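Local coordinates for protein ZYG-9 (PDB 2OF3) that organises microtubules and spindle poles during mitosis and meiosis in one-cell embryos and is needed for default positioning of the nucleus in oocytes, at residues 13-16 / 17-21; 123-127 / 128-132; 36-39 / 40-44; 26-29 / 30-33. One frame throughout, in Å; residues are numbered along the deposited sequence.

Interaction 1 (13-16 / 17-21); sequences QRIK and EEKQL
Gln-13 and Glu-17 meet one turn apart on helix 10-19, where the amide NE2 of Gln-13 gives a short, nearly straight hydrogen bond of 2.6 Å to OE2 of Glu-17. OE2 lies in the amide plane of Gln-13 and is met on its anti side, the donor lying 27° out of the carboxylate plane; the two flat groups stand 86° apart. Gln-13 reaches this point because its chain bends at chi2 (64°), which swings the amide along the helix toward the next turn. The other end of this amide is used as well: OE1 accepts from NZ of Lys-16 at 2.9 Å, so the amide is held at both ends and its rotation is fixed. Replacing Glu-17 by an alanine would probably leave NE2 of Gln-13 without this acceptor and the amide freer to turn. All of this lies on the solvent side, where long polar chains suit the place; the aliphatic part of Lys-16 also rests on Gln-20, CG to NE2 3.5 Å. The tightly packed side is that of Ile-15, whose branched side chain sits against Glu-128 and Glu-129, while its CG2 touches CE of Lys-19 at 3.9 Å and the ammonium group goes on to a salt bridge with Glu-128. Beneath both run the i to i+4 backbone bonds of an alpha-helix, which closes at Leu-21 with positive phi in a Schellman motif.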
loop_
_atom_site.group_PDB
_atom_site.type_symbol
_atom_site.label_atom_id
_atom_site.label_comp_id
_atom_site.label_asym_id
_atom_site.label_seq_id
_atom_site.Cartn_x
_atom_site.Cartn_y
_atom_site.Cartn_z
ATOM N N GLN A 13 0.949 -14.909 17.680
ATOM C CA GLN A 13 0.017 -16.018 17.602
ATOM C C GLN A 13 -0.848 -15.935 16.319
ATOM O O GLN A 13 -1.061 -16.943 15.679
ATOM C CB GLN A 13 -0.868 -16.100 18.874
ATOM C CG GLN A 13 -1.897 -17.332 18.910
ATOM C CD GLN A 13 -1.171 -18.700 18.948
ATOM O OE1 GLN A 13 -0.026 -18.770 19.392
ATOM N NE2 GLN A 13 -1.807 -19.763 18.415
ATOM N N ARG A 14 -1.293 -14.745 15.922
ATOM C CA ARG A 14 -2.083 -14.572 14.687
ATOM C C ARG A 14 -1.261 -14.859 13.452
ATOM O O ARG A 14 -1.783 -15.551 12.551
ATOM C CB ARG A 14 -2.753 -13.200 14.583
ATOM C CG ARG A 14 -3.747 -12.959 15.705
ATOM C CD ARG A 14 -4.535 -11.633 15.424
ATOM N NE ARG A 14 -3.686 -10.436 15.607
ATOM C CZ ARG A 14 -3.476 -9.839 16.763
ATOM N NH1 ARG A 14 -3.988 -10.327 17.901
ATOM N NH2 ARG A 14 -2.698 -8.782 16.802
ATOM N N ILE A 15 -0.011 -14.370 13.400
ATOM C CA ILE A 15 0.892 -14.647 12.281
ATOM C C ILE A 15 1.171 -16.152 12.172
ATOM O O ILE A 15 1.105 -16.741 11.095
ATOM C CB ILE A 15 2.252 -13.928 12.387
ATOM C CG1 ILE A 15 2.090 -12.399 12.414
ATOM C CG2 ILE A 15 3.134 -14.276 11.209
ATOM C CD1 ILE A 15 1.155 -11.849 11.363
ATOM N N LYS A 16 1.475 -16.778 13.289
ATOM C CA LYS A 16 1.705 -18.214 13.293
ATOM C C LYS A 16 0.475 -19.027 12.851
ATOM O O LYS A 16 0.628 -19.941 12.047
ATOM C CB LYS A 16 2.146 -18.628 14.689
ATOM C CG LYS A 16 2.080 -20.101 14.885
ATOM C CD LYS A 16 2.516 -20.437 16.269
ATOM C CE LYS A 16 1.309 -20.667 17.134
ATOM N NZ LYS A 16 1.815 -20.868 18.546
ATOM N N GLU A 17 -0.729 -18.702 13.347
ATOM C CA GLU A 17 -1.957 -19.405 12.949
ATOM C C GLU A 17 -2.221 -19.261 11.466
ATOM O O GLU A 17 -2.630 -20.218 10.849
ATOM C CB GLU A 17 -3.149 -18.934 13.784
ATOM C CG GLU A 17 -3.045 -19.413 15.225
ATOM C CD GLU A 17 -4.268 -19.116 16.115
ATOM O OE1 GLU A 17 -5.247 -18.455 15.653
ATOM O OE2 GLU A 17 -4.209 -19.543 17.318
ATOM N N GLU A 18 -1.935 -18.100 10.866
ATOM C CA GLU A 18 -2.089 -17.925 9.421
ATOM C C GLU A 18 -1.093 -18.825 8.650
ATOM O O GLU A 18 -1.461 -19.484 7.644
ATOM C CB GLU A 18 -1.917 -16.429 8.992
ATOM C CG GLU A 18 -2.170 -16.297 7.482
ATOM C CD GLU A 18 -2.267 -14.869 7.025
ATOM O OE1 GLU A 18 -2.481 -14.013 7.922
ATOM O OE2 GLU A 18 -2.127 -14.608 5.774
ATOM N N LYS A 19 0.162 -18.856 9.113
ATOM C CA LYS A 19 1.162 -19.737 8.474
ATOM C C LYS A 19 0.795 -21.236 8.600
ATOM O O LYS A 19 1.120 -22.059 7.698
ATOM C CB LYS A 19 2.562 -19.492 9.028
ATOM C CG LYS A 19 3.146 -18.090 8.748
ATOM C CD LYS A 19 4.538 -18.079 9.380
ATOM C CE LYS A 19 5.281 -16.756 9.171
ATOM N NZ LYS A 19 5.557 -16.578 7.688
ATOM N N GLN A 20 0.133 -21.585 9.694
ATOM C CA GLN A 20 -0.382 -22.931 9.969
ATOM C C GLN A 20 -1.630 -23.263 9.196
ATOM O O GLN A 20 -2.142 -24.388 9.340
ATOM C CB GLN A 20 -0.679 -23.134 11.457
ATOM C CG GLN A 20 0.607 -23.236 12.232
ATOM C CD GLN A 20 0.394 -23.128 13.699
ATOM O OE1 GLN A 20 -0.637 -22.644 14.139
ATOM N NE2 GLN A 20 1.393 -23.547 14.488
ATOM N N LEU A 21 -2.076 -22.329 8.345
ATOM C CA LEU A 21 -3.299 -22.457 7.536
ATOM C C LEU A 21 -4.527 -22.598 8.402
ATOM O O LEU A 21 -5.479 -23.303 8.048
ATOM C CB LEU A 21 -3.199 -23.590 6.481
ATOM C CG LEU A 21 -1.896 -23.692 5.684
ATOM C CD1 LEU A 21 -1.985 -24.938 4.735
ATOM C CD2 LEU A 21 -1.583 -22.366 4.897
HETATM O O HOH W 1 -2.702 -13.256 10.599
HETATM O O HOH W 2 1.820 -24.246 17.682
#

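Interaction 2 (123-127 / 128-132); sequences TPMSQ and EEVSA
With chi1 at 63°, OG of Ser-126 is placed between its own backbone N and carbonyl carbon, while Glu-129, extended beyond CG, reaches back over the first turn of helix 127-139; serine and glutamate thus meet in a reciprocal pair. Ser-126 OG accepts from the backbone N of Glu-129 at 3.1 Å, and OE1 of Glu-129 accepts in return from the backbone N of Ser-126 at 3.0 Å. This is a capping box. The same OE1 takes a second bond, from the hydroxyl OG of Ser-126 at 2.9 Å, through its anti lone pair, whereas the backbone N–H comes from above the carboxylate plane, 59° out of it. Serine suits the N-cap because its short hydroxyl can both accept and donate here; glutamate has the length to return to the cap. A water donates to OE2 of Glu-129 at 2.6 Å and also to the carbonyl O of Pro-124. An alanine in place of Glu-129 would probably leave the N–H and the hydroxyl proton of Ser-126 without their shared acceptor. Beside the box, Met-125 CB packs on Val-130 CG2 at 3.9 Å, the N' to N4 contact known as a hydrophobic staple. Met-125 and Val-130 continue onto helix 146-163, Glu-129 also touches helix 85-95, and the cap faces helix 10-19.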
loop_
_atom_site.group_PDB
_atom_site.type_symbol
_atom_site.label_atom_id
_atom_site.label_comp_id
_atom_site.label_asym_id
_atom_site.label_seq_id
_atom_site.Cartn_x
_atom_site.Cartn_y
_atom_site.Cartn_z
ATOM N N THR A 123 9.397 -1.924 14.470
ATOM C CA THR A 123 8.630 -3.151 14.617
ATOM C C THR A 123 8.657 -3.897 13.287
ATOM O O THR A 123 8.353 -3.306 12.241
ATOM C CB THR A 123 7.197 -2.837 15.051
ATOM O OG1 THR A 123 7.247 -2.307 16.385
ATOM C CG2 THR A 123 6.338 -4.100 15.074
ATOM N N PRO A 124 9.042 -5.198 13.302
ATOM C CA PRO A 124 9.028 -5.896 12.002
ATOM C C PRO A 124 7.585 -6.097 11.485
ATOM O O PRO A 124 6.655 -6.338 12.269
ATOM C CB PRO A 124 9.685 -7.241 12.303
ATOM C CG PRO A 124 10.168 -7.183 13.712
ATOM C CD PRO A 124 9.455 -6.076 14.419
ATOM N N MET A 125 7.390 -5.964 10.171
ATOM C CA MET A 125 6.107 -6.269 9.544
ATOM C C MET A 125 6.307 -7.580 8.770
ATOM O O MET A 125 7.168 -7.616 7.903
ATOM C CB MET A 125 5.718 -5.153 8.559
ATOM C CG MET A 125 4.945 -4.020 9.099
ATOM S SD MET A 125 4.328 -2.952 7.787
ATOM C CE MET A 125 2.658 -3.456 7.581
ATOM N N SER A 126 5.555 -8.643 9.100
ATOM C CA SER A 126 5.648 -9.919 8.426
ATOM C C SER A 126 5.161 -9.809 6.987
ATOM O O SER A 126 4.448 -8.873 6.627
ATOM C CB SER A 126 4.801 -10.958 9.177
ATOM O OG SER A 126 3.389 -10.597 9.178
ATOM N N GLN A 127 5.510 -10.774 6.154
ATOM C CA GLN A 127 5.041 -10.789 4.787
ATOM C C GLN A 127 3.499 -10.825 4.758
ATOM O O GLN A 127 2.855 -10.165 3.918
ATOM C CB GLN A 127 5.631 -12.034 4.130
ATOM C CG GLN A 127 5.266 -12.249 2.683
ATOM C CD GLN A 127 6.358 -13.108 1.914
ATOM O OE1 GLN A 127 6.955 -14.059 2.492
ATOM N NE2 GLN A 127 6.604 -12.765 0.618
ATOM N N GLU A 128 2.914 -11.554 5.716
ATOM C CA GLU A 128 1.477 -11.673 5.840
ATOM C C GLU A 128 0.810 -10.331 6.121
ATOM O O GLU A 128 -0.203 -10.038 5.516
ATOM C CB GLU A 128 1.099 -12.651 6.962
ATOM C CG GLU A 128 1.439 -14.157 6.641
ATOM C CD GLU A 128 2.905 -14.495 6.781
ATOM O OE1 GLU A 128 3.726 -13.750 7.392
ATOM O OE2 GLU A 128 3.269 -15.551 6.243
ATOM N N GLU A 129 1.350 -9.563 7.066
ATOM C CA GLU A 129 0.800 -8.241 7.378
ATOM C C GLU A 129 0.922 -7.285 6.208
ATOM O O GLU A 129 -0.026 -6.542 5.922
ATOM C CB GLU A 129 1.541 -7.596 8.518
ATOM C CG GLU A 129 1.428 -8.325 9.769
ATOM C CD GLU A 129 2.371 -7.757 10.840
ATOM O OE1 GLU A 129 3.406 -8.489 11.161
ATOM O OE2 GLU A 129 2.013 -6.598 11.308
ATOM N N VAL A 130 2.082 -7.284 5.561
ATOM C CA VAL A 130 2.322 -6.453 4.367
ATOM C C VAL A 130 1.336 -6.758 3.245
ATOM O O VAL A 130 0.729 -5.857 2.664
ATOM C CB VAL A 130 3.813 -6.553 3.846
ATOM C CG1 VAL A 130 4.009 -5.605 2.673
ATOM C CG2 VAL A 130 4.819 -6.115 4.913
ATOM N N SER A 131 1.177 -8.029 2.938
ATOM C CA SER A 131 0.333 -8.495 1.826
ATOM C C SER A 131 -1.105 -8.260 2.114
ATOM O O SER A 131 -1.877 -8.067 1.209
ATOM C CB SER A 131 0.488 -10.025 1.701
ATOM O OG SER A 131 1.403 -10.208 0.670
ATOM N N ALA A 132 -1.495 -8.344 3.373
ATOM C CA ALA A 132 -2.902 -8.066 3.774
ATOM C C ALA A 132 -3.261 -6.592 3.618
ATOM O O ALA A 132 -4.408 -6.283 3.477
ATOM C CB ALA A 132 -3.137 -8.487 5.241
HETATM O O HOH W 3 3.933 -5.554 12.804
#

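Interaction 3 (36-39 / 40-44)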
loop_
_atom_site.group_PDB
_atom_site.type_symbol
_atom_site.label_atom_id
_atom_site.label_comp_id
_atom_site.label_asym_id
_atom_site.label_seq_id
_atom_site.Cartn_x
_atom_site.Cartn_y
_atom_site.Cartn_z
ATOM N N ILE A 36 -14.813 -10.944 7.160
ATOM C CA ILE A 36 -15.309 -10.026 8.178
ATOM C C ILE A 36 -15.548 -10.760 9.489
ATOM O O ILE A 36 -15.187 -10.235 10.551
ATOM C CB ILE A 36 -16.608 -9.273 7.690
ATOM C CG1 ILE A 36 -16.303 -8.389 6.478
ATOM C CG2 ILE A 36 -17.256 -8.418 8.843
ATOM C CD1 ILE A 36 -17.616 -8.058 5.657
ATOM N N SER A 37 -16.148 -11.954 9.437
ATOM C CA SER A 37 -16.410 -12.697 10.721
ATOM C C SER A 37 -15.100 -13.085 11.375
ATOM O O SER A 37 -15.023 -13.074 12.609
ATOM C CB SER A 37 -17.160 -14.041 10.553
ATOM O OG SER A 37 -18.439 -13.847 10.007
ATOM N N GLN A 38 -14.101 -13.486 10.573
ATOM C CA GLN A 38 -12.791 -13.859 11.156
ATOM C C GLN A 38 -12.179 -12.625 11.849
ATOM O O GLN A 38 -11.677 -12.717 12.979
ATOM C CB GLN A 38 -11.837 -14.392 10.065
ATOM C CG GLN A 38 -10.419 -14.671 10.586
ATOM C CD GLN A 38 -9.533 -15.255 9.517
ATOM O OE1 GLN A 38 -8.775 -14.501 8.785
ATOM N NE2 GLN A 38 -9.641 -16.583 9.344
ATOM N N LEU A 39 -12.179 -11.491 11.161
ATOM C CA LEU A 39 -11.641 -10.264 11.763
ATOM C C LEU A 39 -12.351 -9.872 13.035
ATOM O O LEU A 39 -11.717 -9.512 14.030
ATOM C CB LEU A 39 -11.691 -9.085 10.763
ATOM C CG LEU A 39 -11.175 -7.701 11.239
ATOM C CD1 LEU A 39 -9.723 -7.813 11.516
ATOM C CD2 LEU A 39 -11.421 -6.658 10.151
ATOM N N GLN A 40 -13.685 -9.952 13.023
ATOM C CA GLN A 40 -14.470 -9.636 14.210
ATOM C C GLN A 40 -14.185 -10.542 15.398
ATOM O O GLN A 40 -14.108 -10.075 16.495
ATOM C CB GLN A 40 -15.922 -9.648 13.786
ATOM C CG GLN A 40 -16.909 -9.392 14.865
ATOM C CD GLN A 40 -18.299 -9.389 14.261
ATOM O OE1 GLN A 40 -18.518 -9.954 13.169
ATOM N NE2 GLN A 40 -19.228 -8.710 14.930
ATOM N N THR A 41 -13.992 -11.843 15.187
ATOM C CA THR A 41 -13.543 -12.775 16.225
ATOM C C THR A 41 -12.169 -12.412 16.733
ATOM O O THR A 41 -11.959 -12.387 17.943
ATOM C CB THR A 41 -13.509 -14.220 15.679
ATOM O OG1 THR A 41 -14.851 -14.626 15.402
ATOM C CG2 THR A 41 -12.884 -15.232 16.646
ATOM N N LEU A 42 -11.227 -12.131 15.844
ATOM C CA LEU A 42 -9.840 -11.806 16.290
ATOM C C LEU A 42 -9.816 -10.478 17.063
ATOM O O LEU A 42 -9.153 -10.341 18.103
ATOM C CB LEU A 42 -8.903 -11.733 15.068
ATOM C CG LEU A 42 -8.650 -13.094 14.425
ATOM C CD1 LEU A 42 -7.845 -12.893 13.119
ATOM C CD2 LEU A 42 -7.935 -14.034 15.365
ATOM N N LEU A 43 -10.532 -9.495 16.559
ATOM C CA LEU A 43 -10.546 -8.194 17.227
ATOM C C LEU A 43 -11.366 -8.251 18.540
ATOM O O LEU A 43 -11.033 -7.563 19.523
ATOM C CB LEU A 43 -11.086 -7.092 16.272
ATOM C CG LEU A 43 -10.131 -6.175 15.510
ATOM C CD1 LEU A 43 -10.976 -5.271 14.540
ATOM C CD2 LEU A 43 -9.227 -5.351 16.444
ATOM N N GLY A 44 -12.406 -9.100 18.565
ATOM C CA GLY A 44 -13.162 -9.330 19.789
ATOM C C GLY A 44 -12.336 -9.809 20.946
ATOM O O GLY A 44 -12.674 -9.520 22.099
HETATM O O HOH W 4 -17.353 -13.633 13.963
#
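The carbonyl oxygen of Ser-37 is gripped from two directions: the backbone N of Thr-41 gives it a hydrogen bond of 3.0 Å, tilted 28° from the carbonyl plane, and a water donates to it at 2.8 Å. That water also bonds to the hydroxyl OG1 of Thr-41 at 3.1 Å, linking the backbone of one turn to the side chain of the next. Thr-41 brings its hydroxyl beside this carbonyl because OG1 lies anti to its own carbonyl carbon (chi1 -66°), with the methyl CG2 anti to the backbone N. A small beta-branched residue with one polar arm fits such an exposed place, since it can share solvent with the backbone without reaching far. Ser-37 turns its own hydroxyl back along the helix, where OG bonds to the carbonyl of Asp-33.

These residues belong to helix 33-44, one of the helices of an all-helical TOG domain, a row of HEAT-like helical repeats. The side facing its neighbours is rich in leucine. Leu-39 and Leu-43, one turn apart, lie side by side and point the same way, with CG of Leu-39 4.1 Å from CD1 of Leu-43. Unbranched at CB, both can extend from the helix into the interior: each meets Leu-87 of helix 85-95, and Leu-43 further touches Met-52 and Leu-55 of helix 49-55. Beneath them the backbone N of Leu-43 bonds to O of Leu-39 at 2.8 Å. Leu-42, partly exposed, lays CD1 along the aliphatic stem of Gln-38, 4.0 Å from its CG, and also touches Leu-87.

Interaction 4 (26-29 / 30-33); sequences WNFQ and APTD
This is a local apolar contact within the loop that joins helix 10-19 to helix 33-44, made by Phe-28 folding its ring against the chain that follows it, chiefly Pro-31. The CA of Pro-31 stands over one face of the ring, 3.8 Å from its centroid and only 13° off the normal, a CH-pi contact. Proline suits the spot: its ring restricts phi, which favours the extended backbone here, its CA–H is presented to the aromatic face, and its CG adds a second touch on CE1 of Phe-28 at 3.8 Å. The phenyl group reaches there because chi1 of 47° tucks the ring over its own backbone, on the side of the chain that follows. Close to its root, CB of Phe-28 lies 3.2 Å from the carbonyl oxygen of Ala-30. At the other end the ring presents its edge to Trp-26, CE2 of Phe-28 lying over the centre of one indole face. The ring is further enclosed by His-35, edge-to-face, and by Tyr-136, whose hydroxyl also bonds to the carbonyl of Phe-28. Trp-26 in turn bonds through NE1 to Thr-93. Thr-32 occupies the N-cap position of helix 33-44, its hydroxyl bonded to His-35. This aromatic-proline CH-pi contact, whose ring also meets helices 33-44 and 127-139, belongs to the irregular connection leading into helix 33-44 of the helical TOG domain.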
loop_
_atom_site.group_PDB
_atom_site.type_symbol
_atom_site.label_atom_id
_atom_site.label_comp_id
_atom_site.label_asym_id
_atom_site.label_seq_id
_atom_site.Cartn_x
_atom_site.Cartn_y
_atom_site.Cartn_z
ATOM N N TRP A 26 -6.056 -12.794 3.837
ATOM C CA TRP A 26 -6.704 -11.539 3.513
ATOM C C TRP A 26 -6.320 -11.165 2.079
ATOM O O TRP A 26 -5.441 -10.308 1.822
ATOM C CB TRP A 26 -6.186 -10.513 4.503
ATOM C CG TRP A 26 -7.165 -9.395 4.747
ATOM C CD1 TRP A 26 -7.081 -8.147 4.264
ATOM C CD2 TRP A 26 -8.344 -9.443 5.563
ATOM N NE1 TRP A 26 -8.111 -7.382 4.747
ATOM C CE2 TRP A 26 -8.914 -8.164 5.534
ATOM C CE3 TRP A 26 -8.947 -10.444 6.353
ATOM C CZ2 TRP A 26 -10.107 -7.846 6.210
ATOM C CZ3 TRP A 26 -10.136 -10.140 7.020
ATOM C CH2 TRP A 26 -10.681 -8.845 6.982
ATOM N N ASN A 27 -6.952 -11.842 1.122
ATOM C CA ASN A 27 -6.531 -11.760 -0.289
ATOM C C ASN A 27 -7.740 -11.795 -1.223
ATOM O O ASN A 27 -7.604 -12.145 -2.399
ATOM C CB ASN A 27 -5.513 -12.877 -0.615
ATOM C CG ASN A 27 -6.142 -14.293 -0.526
ATOM O OD1 ASN A 27 -7.329 -14.477 -0.162
ATOM N ND2 ASN A 27 -5.354 -15.284 -0.854
ATOM N N PHE A 28 -8.901 -11.409 -0.701
ATOM C CA PHE A 28 -10.127 -11.327 -1.472
ATOM C C PHE A 28 -10.096 -10.248 -2.561
ATOM O O PHE A 28 -9.291 -9.326 -2.512
ATOM C CB PHE A 28 -11.320 -11.059 -0.541
ATOM C CG PHE A 28 -11.087 -9.953 0.475
ATOM C CD1 PHE A 28 -11.121 -8.580 0.096
ATOM C CD2 PHE A 28 -10.860 -10.261 1.817
ATOM C CE1 PHE A 28 -10.905 -7.545 1.016
ATOM C CE2 PHE A 28 -10.670 -9.212 2.756
ATOM C CZ PHE A 28 -10.670 -7.855 2.341
ATOM N N GLN A 29 -11.009 -10.344 -3.521
ATOM C CA GLN A 29 -11.181 -9.321 -4.512
ATOM C C GLN A 29 -12.092 -8.265 -3.940
ATOM O O GLN A 29 -11.979 -7.096 -4.270
ATOM C CB GLN A 29 -11.826 -9.914 -5.771
ATOM C CG GLN A 29 -10.957 -10.918 -6.494
ATOM C CD GLN A 29 -9.618 -10.295 -6.951
ATOM O OE1 GLN A 29 -9.585 -9.127 -7.360
ATOM N NE2 GLN A 29 -8.517 -11.069 -6.875
ATOM N N ALA A 30 -13.038 -8.697 -3.115
ATOM C CA ALA A 30 -13.934 -7.800 -2.412
ATOM C C ALA A 30 -14.251 -8.524 -1.107
ATOM O O ALA A 30 -14.247 -9.756 -1.085
ATOM C CB ALA A 30 -15.209 -7.563 -3.216
ATOM N N PRO A 31 -14.468 -7.778 -0.009
ATOM C CA PRO A 31 -14.671 -8.429 1.312
ATOM C C PRO A 31 -15.826 -9.437 1.300
ATOM O O PRO A 31 -16.820 -9.208 0.627
ATOM C CB PRO A 31 -15.020 -7.266 2.217
ATOM C CG PRO A 31 -14.415 -6.054 1.539
ATOM C CD PRO A 31 -14.478 -6.308 0.080
ATOM N N THR A 32 -15.678 -10.559 1.998
ATOM C CA THR A 32 -16.727 -11.574 2.081
ATOM C C THR A 32 -17.127 -11.759 3.540
ATOM O O THR A 32 -16.388 -11.349 4.452
ATOM C CB THR A 32 -16.212 -12.895 1.551
ATOM O OG1 THR A 32 -15.338 -13.461 2.529
ATOM C CG2 THR A 32 -15.402 -12.689 0.267
ATOM N N ASP A 33 -18.287 -12.361 3.797
ATOM C CA ASP A 33 -18.739 -12.568 5.176
ATOM C C ASP A 33 -17.678 -13.338 5.932
ATOM O O ASP A 33 -17.445 -13.067 7.103
ATOM C CB ASP A 33 -20.098 -13.335 5.247
ATOM C CG ASP A 33 -20.407 -13.917 6.677
ATOM O OD1 ASP A 33 -21.103 -13.180 7.380
ATOM O OD2 ASP A 33 -19.971 -15.065 7.103
#

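In the fold
Interactions 1 and 2 are the most closely joined, their centres 12 Å apart: the salt bridge from Lys-19 NZ to Glu-128 OE2, 2.9 Å, ties helix 10-19 to the start of helix 127-139, and Ile-15 CD1 packs 3.4 Å from Ser-126 OG. Interaction 3 touches interaction 1 more lightly, through Arg-14 CD and Leu-42 CD2 at 4.2 Å. Interaction 4 lies in the connection between their two helices, and its Trp-26 reaches both Leu-39 of interaction 3, CH2 to CD2 3.9 Å, and Ala-132 of interaction 2, CD1 to O 3.4 Å. Interactions 2 and 3 do not touch, their nearest atoms about 9 Å apart.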